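Local coordinates for Tol-Pal system protein TolB (Acinetobacter baumannii, PDB 7MX5) that probably acts as the periplasmic component of the Tol-Pal system, in outer membrane invagination during cell division and in maintaining outer membrane integrity, at residues D260-Y265 with I273-R278; N235-I240 with T254-I259; G269-F274 with I284-F289. All blocks are in the same frame, centred on the assembly; numbering follows the deposited sequence.

Interaction 1: D260-Y265 with I273-R278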
ATOM      1  N   ASP A 260      -9.746 -19.053 -11.238  1.00 84.12           N
ATOM      2  CA  ASP A 260      -8.511 -18.297 -11.379  1.00 85.62           C
ATOM      3  C   ASP A 260      -7.881 -18.069 -10.011  1.00 80.65           C
ATOM      4  O   ASP A 260      -8.567 -17.726  -9.044  1.00 77.64           O
ATOM      5  CB  ASP A 260      -8.771 -16.960 -12.072  1.00 89.33           C
ATOM      6  CG  ASP A 260      -7.745 -16.656 -13.148  1.00 98.09           C
ATOM      7  OD1 ASP A 260      -6.541 -16.589 -12.822  1.00 89.19           O
ATOM      8  OD2 ASP A 260      -8.142 -16.488 -14.320  1.00104.16           O
ATOM      9  N   THR A 261      -6.567 -18.264  -9.935  1.00 65.49           N
ATOM     10  CA  THR A 261      -5.846 -18.214  -8.675  1.00 61.64           C
ATOM     11  C   THR A 261      -4.647 -17.283  -8.789  1.00 64.26           C
ATOM     12  O   THR A 261      -4.208 -16.924  -9.885  1.00 63.16           O
ATOM     13  CB  THR A 261      -5.377 -19.610  -8.243  1.00 61.19           C
ATOM     14  OG1 THR A 261      -4.779 -19.536  -6.943  1.00 60.52           O
ATOM     15  CG2 THR A 261      -4.367 -20.163  -9.236  1.00 62.83           C
ATOM     16  N   GLU A 262      -4.128 -16.885  -7.628  1.00 68.88           N
ATOM     17  CA  GLU A 262      -2.948 -16.039  -7.526  1.00 62.90           C
ATOM     18  C   GLU A 262      -2.118 -16.499  -6.337  1.00 59.54           C
ATOM     19  O   GLU A 262      -2.663 -16.786  -5.269  1.00 58.82           O
ATOM     20  CB  GLU A 262      -3.316 -14.554  -7.360  1.00 60.51           C
ATOM     21  CG  GLU A 262      -4.391 -14.048  -8.312  1.00 61.57           C
ATOM     22  CD  GLU A 262      -5.791 -14.218  -7.754  1.00 65.86           C
ATOM     23  OE1 GLU A 262      -5.921 -14.690  -6.604  1.00 58.26           O
ATOM     24  OE2 GLU A 262      -6.760 -13.886  -8.468  1.00 64.63           O
ATOM     25  N   ALA A 263      -0.803 -16.564  -6.526  1.00 42.46           N
ATOM     26  CA  ALA A 263       0.120 -17.011  -5.493  1.00 34.49           C
ATOM     27  C   ALA A 263       0.907 -15.828  -4.946  1.00 36.94           C
ATOM     28  O   ALA A 263       1.358 -14.966  -5.706  1.00 41.50           O
ATOM     29  CB  ALA A 263       1.080 -18.071  -6.036  1.00 40.03           C
ATOM     30  N   ARG A 264       1.067 -15.790  -3.624  1.00 30.82           N
ATOM     31  CA  ARG A 264       1.775 -14.711  -2.943  1.00 39.93           C
ATOM     32  C   ARG A 264       2.726 -15.311  -1.918  1.00 38.77           C
ATOM     33  O   ARG A 264       2.298 -16.073  -1.045  1.00 35.40           O
ATOM     34  CB  ARG A 264       0.796 -13.748  -2.263  1.00 42.57           C
ATOM     35  CG  ARG A 264      -0.247 -13.155  -3.197  1.00 42.02           C
ATOM     36  CD  ARG A 264       0.102 -11.724  -3.568  1.00 42.55           C
ATOM     37  NE  ARG A 264      -0.775 -11.198  -4.607  1.00 51.62           N
ATOM     38  CZ  ARG A 264      -1.244  -9.958  -4.636  1.00 57.34           C
ATOM     39  NH1 ARG A 264      -0.947  -9.085  -3.687  1.00 46.39           N
ATOM     40  NH2 ARG A 264      -2.031  -9.585  -5.641  1.00 54.32           N
ATOM     41  N   TYR A 265       4.006 -14.959  -2.020  1.00 37.33           N
ATOM     42  CA  TYR A 265       5.011 -15.493  -1.111  1.00 35.58           C
ATOM     43  C   TYR A 265       4.762 -15.033   0.320  1.00 36.38           C
ATOM     44  O   TYR A 265       4.319 -13.906   0.561  1.00 34.86           O
ATOM     45  CB  TYR A 265       6.410 -15.046  -1.537  1.00 35.61           C
ATOM     46  CG  TYR A 265       6.982 -15.760  -2.738  1.00 48.45           C
ATOM     47  CD1 TYR A 265       7.569 -17.012  -2.612  1.00 49.72           C
ATOM     48  CD2 TYR A 265       6.965 -15.167  -3.991  1.00 38.24           C
ATOM     49  CE1 TYR A 265       8.104 -17.663  -3.709  1.00 53.57           C
ATOM     50  CE2 TYR A 265       7.502 -15.804  -5.092  1.00 39.83           C
ATOM     51  CZ  TYR A 265       8.071 -17.050  -4.945  1.00 50.18           C
ATOM     52  OH  TYR A 265       8.603 -17.688  -6.043  1.00 56.00           O
ATOM     53  N   ILE A 273       0.924 -18.457  -0.275  1.00 28.44           N
ATOM     54  CA  ILE A 273      -0.508 -18.680  -0.157  1.00 28.71           C
ATOM     55  C   ILE A 273      -1.145 -18.510  -1.530  1.00 44.32           C
ATOM     56  O   ILE A 273      -0.592 -17.873  -2.431  1.00 35.03           O
ATOM     57  CB  ILE A 273      -1.162 -17.741   0.877  1.00 33.22           C
ATOM     58  CG1 ILE A 273      -1.167 -16.300   0.367  1.00 33.44           C
ATOM     59  CG2 ILE A 273      -0.442 -17.837   2.214  1.00 21.99           C
ATOM     60  CD1 ILE A 273      -2.064 -15.379   1.163  1.00 33.25           C
ATOM     61  N   PHE A 274      -2.333 -19.092  -1.683  1.00 34.56           N
ATOM     62  CA  PHE A 274      -3.017 -19.081  -2.968  1.00 34.18           C
ATOM     63  C   PHE A 274      -4.483 -19.433  -2.760  1.00 38.54           C
ATOM     64  O   PHE A 274      -4.865 -20.014  -1.740  1.00 29.48           O
ATOM     65  CB  PHE A 274      -2.367 -20.053  -3.962  1.00 36.26           C
ATOM     66  CG  PHE A 274      -2.444 -21.494  -3.541  1.00 41.25           C
ATOM     67  CD1 PHE A 274      -1.632 -21.983  -2.528  1.00 37.90           C
ATOM     68  CD2 PHE A 274      -3.333 -22.358  -4.155  1.00 42.16           C
ATOM     69  CE1 PHE A 274      -1.705 -23.305  -2.140  1.00 40.07           C
ATOM     70  CE2 PHE A 274      -3.412 -23.681  -3.769  1.00 37.62           C
ATOM     71  CZ  PHE A 274      -2.596 -24.155  -2.759  1.00 35.67           C
ATOM     72  N   THR A 275      -5.296 -19.070  -3.748  1.00 34.16           N
ATOM     73  CA  THR A 275      -6.719 -19.378  -3.748  1.00 36.32           C
ATOM     74  C   THR A 275      -6.960 -20.701  -4.461  1.00 37.05           C
ATOM     75  O   THR A 275      -6.282 -21.023  -5.442  1.00 31.70           O
ATOM     76  CB  THR A 275      -7.510 -18.257  -4.427  1.00 44.66           C
ATOM     77  OG1 THR A 275      -7.300 -17.029  -3.720  1.00 35.18           O
ATOM     78  CG2 THR A 275      -8.998 -18.578  -4.453  1.00 37.94           C
ATOM     79  N   SER A 276      -7.927 -21.470  -3.963  1.00 38.83           N
ATOM     80  CA  SER A 276      -8.151 -22.810  -4.478  1.00 40.74           C
ATOM     81  C   SER A 276      -9.623 -23.176  -4.368  1.00 42.88           C
ATOM     82  O   SER A 276     -10.282 -22.841  -3.380  1.00 37.16           O
ATOM     83  CB  SER A 276      -7.304 -23.826  -3.712  1.00 46.29           C
ATOM     84  OG  SER A 276      -7.578 -25.136  -4.173  1.00 49.58           O
ATOM     85  N   ASP A 277     -10.129 -23.876  -5.386  1.00 41.51           N
ATOM     86  CA  ASP A 277     -11.485 -24.411  -5.386  1.00 42.82           C
ATOM     87  C   ASP A 277     -11.501 -25.929  -5.234  1.00 45.87           C
ATOM     88  O   ASP A 277     -12.519 -26.569  -5.520  1.00 40.77           O
ATOM     89  CB  ASP A 277     -12.221 -24.001  -6.663  1.00 46.66           C
ATOM     90  CG  ASP A 277     -13.730 -23.972  -6.487  1.00 61.40           C
ATOM     91  OD1 ASP A 277     -14.224 -23.120  -5.718  1.00 55.04           O
ATOM     92  OD2 ASP A 277     -14.423 -24.800  -7.116  1.00 60.64           O
ATOM     93  N   ARG A 278     -10.390 -26.519  -4.784  1.00 42.74           N
ATOM     94  CA  ARG A 278     -10.294 -27.973  -4.693  1.00 47.35           C
ATOM     95  C   ARG A 278     -11.244 -28.560  -3.656  1.00 42.54           C
ATOM     96  O   ARG A 278     -11.516 -29.764  -3.698  1.00 40.84           O
ATOM     97  CB  ARG A 278      -8.857 -28.386  -4.371  1.00 34.07           C
ATOM     98  CG  ARG A 278      -8.341 -27.869  -3.039  1.00 38.29           C
ATOM     99  CD  ARG A 278      -7.189 -28.715  -2.532  1.00 43.67           C
ATOM    100  NE  ARG A 278      -5.902 -28.225  -3.008  1.00 47.17           N
ATOM    101  CZ  ARG A 278      -4.734 -28.778  -2.711  1.00 48.76           C
ATOM    102  NH1 ARG A 278      -4.652 -29.836  -1.921  1.00 45.47           N
ATOM    103  NH2 ARG A 278      -3.622 -28.259  -3.222  1.00 46.50           N
TER
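A chi1 of -175° carries OG1 of Thr261 away from its own backbone N and across to Thr275, where it donates a short hydrogen bond of 2.6 Å to Thr275 O, in the carbonyl plane and on a lone pair. Phe274 differs: at chi1 64° its CG sits between backbone N and carbonyl carbon, and the ring swings clear of 260-265. Its CB stays behind, 3.5 Å from Glu262 O, while Thr261 OG1 lies at the ring edge. The backbones are joined where Arg264 and Ile273 form an antiparallel hydrogen-bonded pair, with Arg264 N to Ile273 O and Ile273 N to Arg264 O both 2.9 Å. Beside this pair, CA-H...O contacts of 3.3 Å run from Phe274 CA to Glu262 O and from Ala263 CA to Ile273 O. Glu262 and Thr275 extend alongside each other in the same direction, and both are held by Arg306: Glu262 OE2 through a salt bridge to NE, Thr275 OG1 through a hydrogen bond with the backbone N. This is the beta hairpin that opens a four-stranded antiparallel blade of a beta-propeller, whose first strand lies nearest the central axis in this fold.

Interaction 2: N235-I240 with T254-I259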
ATOM      1  N   ASN A 235      -3.180 -25.560 -20.621  1.00150.83           N
ATOM      2  CA  ASN A 235      -4.427 -26.085 -21.157  1.00140.77           C
ATOM      3  C   ASN A 235      -5.474 -26.073 -20.057  1.00136.77           C
ATOM      4  O   ASN A 235      -5.226 -26.566 -18.953  1.00132.72           O
ATOM      5  CB  ASN A 235      -4.243 -27.504 -21.716  1.00145.01           C
ATOM      6  CG  ASN A 235      -5.374 -28.440 -21.327  1.00150.28           C
ATOM      7  OD1 ASN A 235      -6.354 -28.584 -22.058  1.00155.43           O
ATOM      8  ND2 ASN A 235      -5.233 -29.098 -20.180  1.00154.38           N
ATOM      9  N   GLY A 236      -6.631 -25.489 -20.353  1.00116.58           N
ATOM     10  CA  GLY A 236      -7.765 -25.552 -19.453  1.00105.89           C
ATOM     11  C   GLY A 236      -7.744 -24.594 -18.278  1.00 99.85           C
ATOM     12  O   GLY A 236      -8.155 -23.438 -18.403  1.00 99.20           O
ATOM     13  N   ASN A 237      -7.264 -25.068 -17.124  1.00 90.96           N
ATOM     14  CA  ASN A 237      -7.486 -24.375 -15.866  1.00 83.17           C
ATOM     15  C   ASN A 237      -6.202 -23.743 -15.336  1.00 76.51           C
ATOM     16  O   ASN A 237      -5.111 -24.300 -15.498  1.00 70.67           O
ATOM     17  CB  ASN A 237      -8.044 -25.345 -14.820  1.00 84.59           C
ATOM     18  CG  ASN A 237      -8.995 -26.362 -15.424  1.00 90.57           C
ATOM     19  OD1 ASN A 237      -8.567 -27.333 -16.048  1.00 95.43           O
ATOM     20  ND2 ASN A 237     -10.291 -26.137 -15.251  1.00 91.45           N
ATOM     21  N   PRO A 238      -6.306 -22.579 -14.690  1.00 74.50           N
ATOM     22  CA  PRO A 238      -5.105 -21.884 -14.209  1.00 75.39           C
ATOM     23  C   PRO A 238      -4.340 -22.721 -13.198  1.00 66.86           C
ATOM     24  O   PRO A 238      -4.920 -23.508 -12.449  1.00 74.34           O
ATOM     25  CB  PRO A 238      -5.666 -20.610 -13.567  1.00 75.02           C
ATOM     26  CG  PRO A 238      -7.027 -20.440 -14.182  1.00 71.39           C
ATOM     27  CD  PRO A 238      -7.533 -21.835 -14.365  1.00 68.87           C
ATOM     28  N   GLU A 239      -3.018 -22.545 -13.191  1.00 56.09           N
ATOM     29  CA  GLU A 239      -2.127 -23.260 -12.288  1.00 57.86           C
ATOM     30  C   GLU A 239      -1.024 -22.318 -11.826  1.00 56.98           C
ATOM     31  O   GLU A 239      -0.686 -21.347 -12.508  1.00 50.27           O
ATOM     32  CB  GLU A 239      -1.511 -24.499 -12.956  1.00 55.22           C
ATOM     33  CG  GLU A 239      -2.153 -25.820 -12.565  1.00 69.98           C
ATOM     34  CD  GLU A 239      -2.162 -26.823 -13.699  1.00 80.74           C
ATOM     35  OE1 GLU A 239      -1.497 -26.568 -14.724  1.00 89.28           O
ATOM     36  OE2 GLU A 239      -2.833 -27.867 -13.568  1.00 82.87           O
ATOM     37  N   ILE A 240      -0.457 -22.619 -10.661  1.00 54.95           N
ATOM     38  CA  ILE A 240       0.612 -21.810 -10.084  1.00 50.73           C
ATOM     39  C   ILE A 240       1.957 -22.371 -10.523  1.00 51.20           C
ATOM     40  O   ILE A 240       2.196 -23.582 -10.436  1.00 53.80           O
ATOM     41  CB  ILE A 240       0.509 -21.766  -8.550  1.00 49.96           C
ATOM     42  CG1 ILE A 240      -0.695 -20.930  -8.115  1.00 44.70           C
ATOM     43  CG2 ILE A 240       1.788 -21.208  -7.940  1.00 40.18           C
ATOM     44  CD1 ILE A 240      -1.704 -21.702  -7.303  1.00 59.20           C
ATOM     45  N   THR A 254       0.892 -26.203  -7.966  1.00 73.17           N
ATOM     46  CA  THR A 254      -0.378 -26.676  -7.422  1.00 79.41           C
ATOM     47  C   THR A 254      -1.709 -26.757  -8.164  1.00 88.82           C
ATOM     48  O   THR A 254      -2.000 -27.735  -8.853  1.00 97.16           O
ATOM     49  CB  THR A 254      -0.717 -25.958  -6.080  1.00 67.36           C
ATOM     50  OG1 THR A 254       0.443 -25.319  -5.526  1.00 70.35           O
ATOM     51  CG2 THR A 254      -1.272 -26.952  -5.070  1.00 64.87           C
ATOM     52  N   ASN A 255      -2.507 -25.708  -8.004  1.00 76.68           N
ATOM     53  CA  ASN A 255      -3.897 -25.740  -8.437  1.00 85.48           C
ATOM     54  C   ASN A 255      -4.566 -25.877  -9.794  1.00 87.12           C
ATOM     55  O   ASN A 255      -4.627 -24.948 -10.575  1.00 85.41           O
ATOM     56  CB  ASN A 255      -4.698 -24.766  -7.621  1.00 77.21           C
ATOM     57  CG  ASN A 255      -5.539 -25.470  -6.630  1.00 73.39           C
ATOM     58  OD1 ASN A 255      -6.726 -25.244  -6.540  1.00 71.18           O
ATOM     59  ND2 ASN A 255      -4.938 -26.386  -5.926  1.00 70.65           N
ATOM     60  N   ASP A 256      -5.111 -27.064 -10.036  1.00 85.32           N
ATOM     61  CA  ASP A 256      -5.929 -27.237 -11.225  1.00 89.00           C
ATOM     62  C   ASP A 256      -7.383 -27.365 -10.775  1.00 95.06           C
ATOM     63  O   ASP A 256      -8.007 -28.420 -10.901  1.00 90.55           O
ATOM     64  CB  ASP A 256      -5.450 -28.485 -11.991  1.00 89.55           C
ATOM     65  CG  ASP A 256      -6.053 -28.608 -13.377  1.00 96.10           C
ATOM     66  OD1 ASP A 256      -7.190 -28.140 -13.592  1.00 96.68           O
ATOM     67  OD2 ASP A 256      -5.386 -29.195 -14.255  1.00 98.79           O
ATOM     68  N   SER A 257      -7.926 -26.274 -10.226  1.00 81.91           N
ATOM     69  CA  SER A 257      -9.165 -26.337  -9.459  1.00 85.53           C
ATOM     70  C   SER A 257     -10.368 -25.695 -10.139  1.00 92.95           C
ATOM     71  O   SER A 257     -11.456 -25.692  -9.553  1.00 85.86           O
ATOM     72  CB  SER A 257      -8.967 -25.693  -8.083  1.00 76.97           C
ATOM     73  OG  SER A 257      -8.619 -24.324  -8.201  1.00 80.70           O
ATOM     74  N   GLY A 258     -10.215 -25.145 -11.340  1.00102.88           N
ATOM     75  CA  GLY A 258     -11.351 -24.633 -12.078  1.00101.81           C
ATOM     76  C   GLY A 258     -11.696 -23.179 -11.844  1.00104.15           C
ATOM     77  O   GLY A 258     -12.687 -22.698 -12.409  1.00107.27           O
ATOM     78  N   ILE A 259     -10.928 -22.462 -11.022  1.00 80.59           N
ATOM     79  CA  ILE A 259     -11.086 -21.025 -10.852  1.00 78.63           C
ATOM     80  C   ILE A 259      -9.726 -20.370 -11.053  1.00 78.65           C
ATOM     81  O   ILE A 259      -8.686 -21.029 -11.047  1.00 74.00           O
ATOM     82  CB  ILE A 259     -11.668 -20.646  -9.472  1.00 81.78           C
ATOM     83  CG1 ILE A 259     -10.778 -21.180  -8.348  1.00 71.99           C
ATOM     84  CG2 ILE A 259     -13.096 -21.157  -9.331  1.00 77.57           C
ATOM     85  CD1 ILE A 259     -10.970 -20.466  -7.027  1.00 67.01           C
TER
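Glu239 reaches along the backbone of Asn255 to the side chain of Asp256. Its CB stands 3.9 Å from Asn255 O, and CG comes closer to that same oxygen, at 3.3 Å, though the oxygen's place is doubtful because it sits too close to Pro238 O. CD is 4.0 Å from Asp256 OD2. At the tip, OE2 lies 3.0 Å from Asp256 OD2 and 3.1 Å from Asp256 CB, the two carboxylate planes being turned 80° against each other. Asp256, with CG swung opposite its own backbone N (chi1 -169°), turns its other oxygen to Asn237: as modelled, Asp256 OD1 is 2.9 Å from Asn237 OD1, while Asn237 ND2 points at Gly258 CA. Pro238 CG lies 3.6 Å from the carbonyl oxygen Ile259 O, and Ile240 CD1 is 4.3 Å from Asn255 CB. The loop 254-259 thus runs roughly antiparallel alongside the start of strand 239-244 as it leads to the next propeller blade. As modelled, the close side-chain polar pairs are acceptor against acceptor; the Asn237 amide is perhaps turned over, which would offer Asp256 a donor, whereas Glu239 and Asp256 would probably repel if both are charged, unless a shared proton or solvent eases the strain.

Interaction 3: G269-F274 with I284-F289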
ATOM      1  N   GLY A 269       9.868 -16.480   3.233  1.00 32.73           N
ATOM      2  CA  GLY A 269      10.379 -17.339   2.186  1.00 40.36           C
ATOM      3  C   GLY A 269      10.107 -18.815   2.368  1.00 42.65           C
ATOM      4  O   GLY A 269      10.551 -19.615   1.536  1.00 47.31           O
ATOM      5  N   LYS A 270       9.390 -19.206   3.423  1.00 40.40           N
ATOM      6  CA  LYS A 270       9.135 -20.616   3.683  1.00 38.32           C
ATOM      7  C   LYS A 270       7.988 -21.177   2.855  1.00 40.66           C
ATOM      8  O   LYS A 270       7.937 -22.392   2.638  1.00 35.88           O
ATOM      9  CB  LYS A 270       8.831 -20.835   5.167  1.00 39.48           C
ATOM     10  CG  LYS A 270       9.920 -20.362   6.116  1.00 47.63           C
ATOM     11  CD  LYS A 270      10.117 -21.354   7.250  1.00 49.91           C
ATOM     12  CE  LYS A 270      10.126 -20.659   8.601  1.00 54.98           C
ATOM     13  NZ  LYS A 270       9.235 -21.345   9.579  1.00 57.67           N
ATOM     14  N   ALA A 271       7.073 -20.333   2.390  1.00 38.42           N
ATOM     15  CA  ALA A 271       5.845 -20.821   1.777  1.00 39.21           C
ATOM     16  C   ALA A 271       5.237 -19.716   0.926  1.00 40.97           C
ATOM     17  O   ALA A 271       5.776 -18.611   0.820  1.00 35.13           O
ATOM     18  CB  ALA A 271       4.861 -21.298   2.849  1.00 37.21           C
ATOM     19  N   PHE A 272       4.102 -20.034   0.306  1.00 38.35           N
ATOM     20  CA  PHE A 272       3.264 -19.045  -0.353  1.00 41.56           C
ATOM     21  C   PHE A 272       1.807 -19.446  -0.175  1.00 36.77           C
ATOM     22  O   PHE A 272       1.485 -20.614   0.051  1.00 31.33           O
ATOM     23  CB  PHE A 272       3.613 -18.887  -1.846  1.00 46.53           C
ATOM     24  CG  PHE A 272       3.247 -20.074  -2.701  1.00 39.77           C
ATOM     25  CD1 PHE A 272       1.980 -20.190  -3.255  1.00 40.25           C
ATOM     26  CD2 PHE A 272       4.184 -21.052  -2.985  1.00 42.74           C
ATOM     27  CE1 PHE A 272       1.648 -21.273  -4.048  1.00 34.23           C
ATOM     28  CE2 PHE A 272       3.859 -22.133  -3.783  1.00 39.94           C
ATOM     29  CZ  PHE A 272       2.590 -22.245  -4.312  1.00 29.08           C
ATOM     30  N   ILE A 273       0.924 -18.457  -0.275  1.00 28.44           N
ATOM     31  CA  ILE A 273      -0.508 -18.680  -0.157  1.00 28.71           C
ATOM     32  C   ILE A 273      -1.145 -18.510  -1.530  1.00 44.32           C
ATOM     33  O   ILE A 273      -0.592 -17.873  -2.431  1.00 35.03           O
ATOM     34  CB  ILE A 273      -1.162 -17.741   0.877  1.00 33.22           C
ATOM     35  CG1 ILE A 273      -1.167 -16.300   0.367  1.00 33.44           C
ATOM     36  CG2 ILE A 273      -0.442 -17.837   2.214  1.00 21.99           C
ATOM     37  CD1 ILE A 273      -2.064 -15.379   1.163  1.00 33.25           C
ATOM     38  N   PHE A 274      -2.333 -19.092  -1.683  1.00 34.56           N
ATOM     39  CA  PHE A 274      -3.017 -19.081  -2.968  1.00 34.18           C
ATOM     40  C   PHE A 274      -4.483 -19.433  -2.760  1.00 38.54           C
ATOM     41  O   PHE A 274      -4.865 -20.014  -1.740  1.00 29.48           O
ATOM     42  CB  PHE A 274      -2.367 -20.053  -3.962  1.00 36.26           C
ATOM     43  CG  PHE A 274      -2.444 -21.494  -3.541  1.00 41.25           C
ATOM     44  CD1 PHE A 274      -1.632 -21.983  -2.528  1.00 37.90           C
ATOM     45  CD2 PHE A 274      -3.333 -22.358  -4.155  1.00 42.16           C
ATOM     46  CE1 PHE A 274      -1.705 -23.305  -2.140  1.00 40.07           C
ATOM     47  CE2 PHE A 274      -3.412 -23.681  -3.769  1.00 37.62           C
ATOM     48  CZ  PHE A 274      -2.596 -24.155  -2.759  1.00 35.67           C
ATOM     49  N   ILE A 284      -8.387 -20.052   0.834  1.00 37.88           N
ATOM     50  CA  ILE A 284      -6.977 -19.680   0.810  1.00 33.08           C
ATOM     51  C   ILE A 284      -6.176 -20.808   1.444  1.00 31.55           C
ATOM     52  O   ILE A 284      -6.412 -21.174   2.601  1.00 34.76           O
ATOM     53  CB  ILE A 284      -6.732 -18.350   1.539  1.00 39.19           C
ATOM     54  CG1 ILE A 284      -7.260 -17.183   0.705  1.00 36.24           C
ATOM     55  CG2 ILE A 284      -5.249 -18.166   1.829  1.00 38.31           C
ATOM     56  CD1 ILE A 284      -7.198 -15.858   1.419  1.00 33.95           C
ATOM     57  N   TYR A 285      -5.234 -21.358   0.687  1.00 37.60           N
ATOM     58  CA  TYR A 285      -4.383 -22.446   1.140  1.00 33.29           C
ATOM     59  C   TYR A 285      -2.937 -21.976   1.222  1.00 32.77           C
ATOM     60  O   TYR A 285      -2.565 -20.930   0.686  1.00 36.71           O
ATOM     61  CB  TYR A 285      -4.503 -23.656   0.206  1.00 27.17           C
ATOM     62  CG  TYR A 285      -5.848 -24.346   0.263  1.00 37.10           C
ATOM     63  CD1 TYR A 285      -6.969 -23.772  -0.322  1.00 34.37           C
ATOM     64  CD2 TYR A 285      -5.997 -25.571   0.899  1.00 36.69           C
ATOM     65  CE1 TYR A 285      -8.199 -24.399  -0.275  1.00 45.86           C
ATOM     66  CE2 TYR A 285      -7.225 -26.205   0.952  1.00 31.50           C
ATOM     67  CZ  TYR A 285      -8.323 -25.613   0.364  1.00 42.71           C
ATOM     68  OH  TYR A 285      -9.548 -26.238   0.412  1.00 50.45           O
ATOM     69  N   ARG A 286      -2.117 -22.770   1.908  1.00 32.67           N
ATOM     70  CA  ARG A 286      -0.703 -22.472   2.101  1.00 34.32           C
ATOM     71  C   ARG A 286       0.122 -23.649   1.600  1.00 39.25           C
ATOM     72  O   ARG A 286      -0.011 -24.765   2.112  1.00 33.16           O
ATOM     73  CB  ARG A 286      -0.396 -22.190   3.574  1.00 31.30           C
ATOM     74  CG  ARG A 286       1.072 -21.911   3.864  1.00 34.73           C
ATOM     75  CD  ARG A 286       1.371 -22.019   5.352  1.00 40.33           C
ATOM     76  NE  ARG A 286       2.778 -21.776   5.652  1.00 42.05           N
ATOM     77  CZ  ARG A 286       3.695 -22.728   5.770  1.00 46.07           C
ATOM     78  NH1 ARG A 286       3.390 -24.005   5.612  1.00 44.72           N
ATOM     79  NH2 ARG A 286       4.950 -22.387   6.049  1.00 48.29           N
ATOM     80  N   TYR A 287       0.969 -23.399   0.604  1.00 36.49           N
ATOM     81  CA  TYR A 287       1.877 -24.407   0.072  1.00 41.13           C
ATOM     82  C   TYR A 287       3.236 -24.251   0.742  1.00 44.07           C
ATOM     83  O   TYR A 287       3.864 -23.192   0.638  1.00 38.21           O
ATOM     84  CB  TYR A 287       2.019 -24.285  -1.445  1.00 35.37           C
ATOM     85  CG  TYR A 287       2.984 -25.287  -2.046  1.00 37.81           C
ATOM     86  CD1 TYR A 287       2.550 -26.542  -2.449  1.00 40.31           C
ATOM     87  CD2 TYR A 287       4.331 -24.981  -2.199  1.00 43.25           C
ATOM     88  CE1 TYR A 287       3.427 -27.460  -2.994  1.00 42.23           C
ATOM     89  CE2 TYR A 287       5.215 -25.892  -2.743  1.00 43.40           C
ATOM     90  CZ  TYR A 287       4.759 -27.131  -3.139  1.00 52.26           C
ATOM     91  OH  TYR A 287       5.638 -28.040  -3.680  1.00 42.44           O
ATOM     92  N   ASP A 288       3.695 -25.308   1.405  1.00 35.21           N
ATOM     93  CA  ASP A 288       4.982 -25.303   2.088  1.00 35.48           C
ATOM     94  C   ASP A 288       6.078 -25.717   1.111  1.00 44.22           C
ATOM     95  O   ASP A 288       6.002 -26.791   0.505  1.00 39.01           O
ATOM     96  CB  ASP A 288       4.950 -26.242   3.292  1.00 37.39           C
ATOM     97  CG  ASP A 288       6.142 -26.059   4.207  1.00 38.01           C
ATOM     98  OD1 ASP A 288       6.376 -24.919   4.660  1.00 54.66           O
ATOM     99  OD2 ASP A 288       6.848 -27.054   4.471  1.00 37.94           O
ATOM    100  N   PHE A 289       7.095 -24.865   0.961  1.00 35.91           N
ATOM    101  CA  PHE A 289       8.216 -25.204   0.089  1.00 44.17           C
ATOM    102  C   PHE A 289       9.007 -26.390   0.623  1.00 34.50           C
ATOM    103  O   PHE A 289       9.543 -27.181  -0.163  1.00 42.69           O
ATOM    104  CB  PHE A 289       9.143 -24.000  -0.080  1.00 49.25           C
ATOM    105  CG  PHE A 289       8.599 -22.930  -0.982  1.00 48.67           C
ATOM    106  CD1 PHE A 289       8.190 -23.229  -2.269  1.00 47.40           C
ATOM    107  CD2 PHE A 289       8.509 -21.619  -0.544  1.00 45.61           C
ATOM    108  CE1 PHE A 289       7.695 -22.242  -3.101  1.00 51.71           C
ATOM    109  CE2 PHE A 289       8.015 -20.627  -1.371  1.00 50.32           C
ATOM    110  CZ  PHE A 289       7.608 -20.941  -2.652  1.00 48.93           C
TER
HETATM  111  O   HOH W   1       9.052 -24.441   3.968  1.00 39.54           O
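Tyr287 lays its CB over one face of the Phe272 ring, 3.9 Å from the centroid in a CH-pi contact, while Phe289 comes in at the ring edge, with its CZ 3.4 Å from Phe272 CD2. The Tyr287 ring itself is displaced to one side, its plane 30° from that of Phe272, with little overlap between the two; Phe289 is inclined at 50°. These three form an aromatic cluster. Two residues further along the strand, on the same face of the sheet, Tyr285 CB covers a face of the Phe274 ring, 4.0 Å from its centroid, and Tyr287 N stands in plane at that ring's edge. On the opposite face, with Ala271 and Ile273, the flat guanidinium of Arg286, carried on a chain extended from CG to NE, receives Ala271 CB over one face, 3.4 Å from NH2. Weak bonds to Asp288 OD1, part of a salt bridge, steady this group, and a water links Asp288 OD1 with Lys270 O. The latter also accepts from Phe289 N at 3.1 Å. Beneath the rings, Phe272 with Tyr287 and Phe274 with Tyr285 are antiparallel hydrogen-bonded pairs. Strands 271-276 and 283-288 are the two middle strands of their four-stranded blade: Phe274 and Tyr287 rest on Val294 of strand 294-296, while Phe272 and Phe274 pack against Ile240 of strand 239-244 in the preceding blade.

How the interactions relate
Interactions 1 and 3 have centres about 9 Å apart and share strand 271-276, whose Ile273 and Phe274 meet strand 263-265 along one edge and strand 283-288 along the other. Together they assemble three successive strands of one propeller blade. Interaction 2 precedes them in the chain: its loop 254-259 runs directly into 260-265, and its other segment starts strand 239-244 of the preceding blade. Its centre is about 10 Å from that of interaction 1 and about 16 Å from that of interaction 3. Ile240 of interaction 2 packs on Phe272 and Phe274, so the linking loop and the apolar interface lie side by side where the two blades meet.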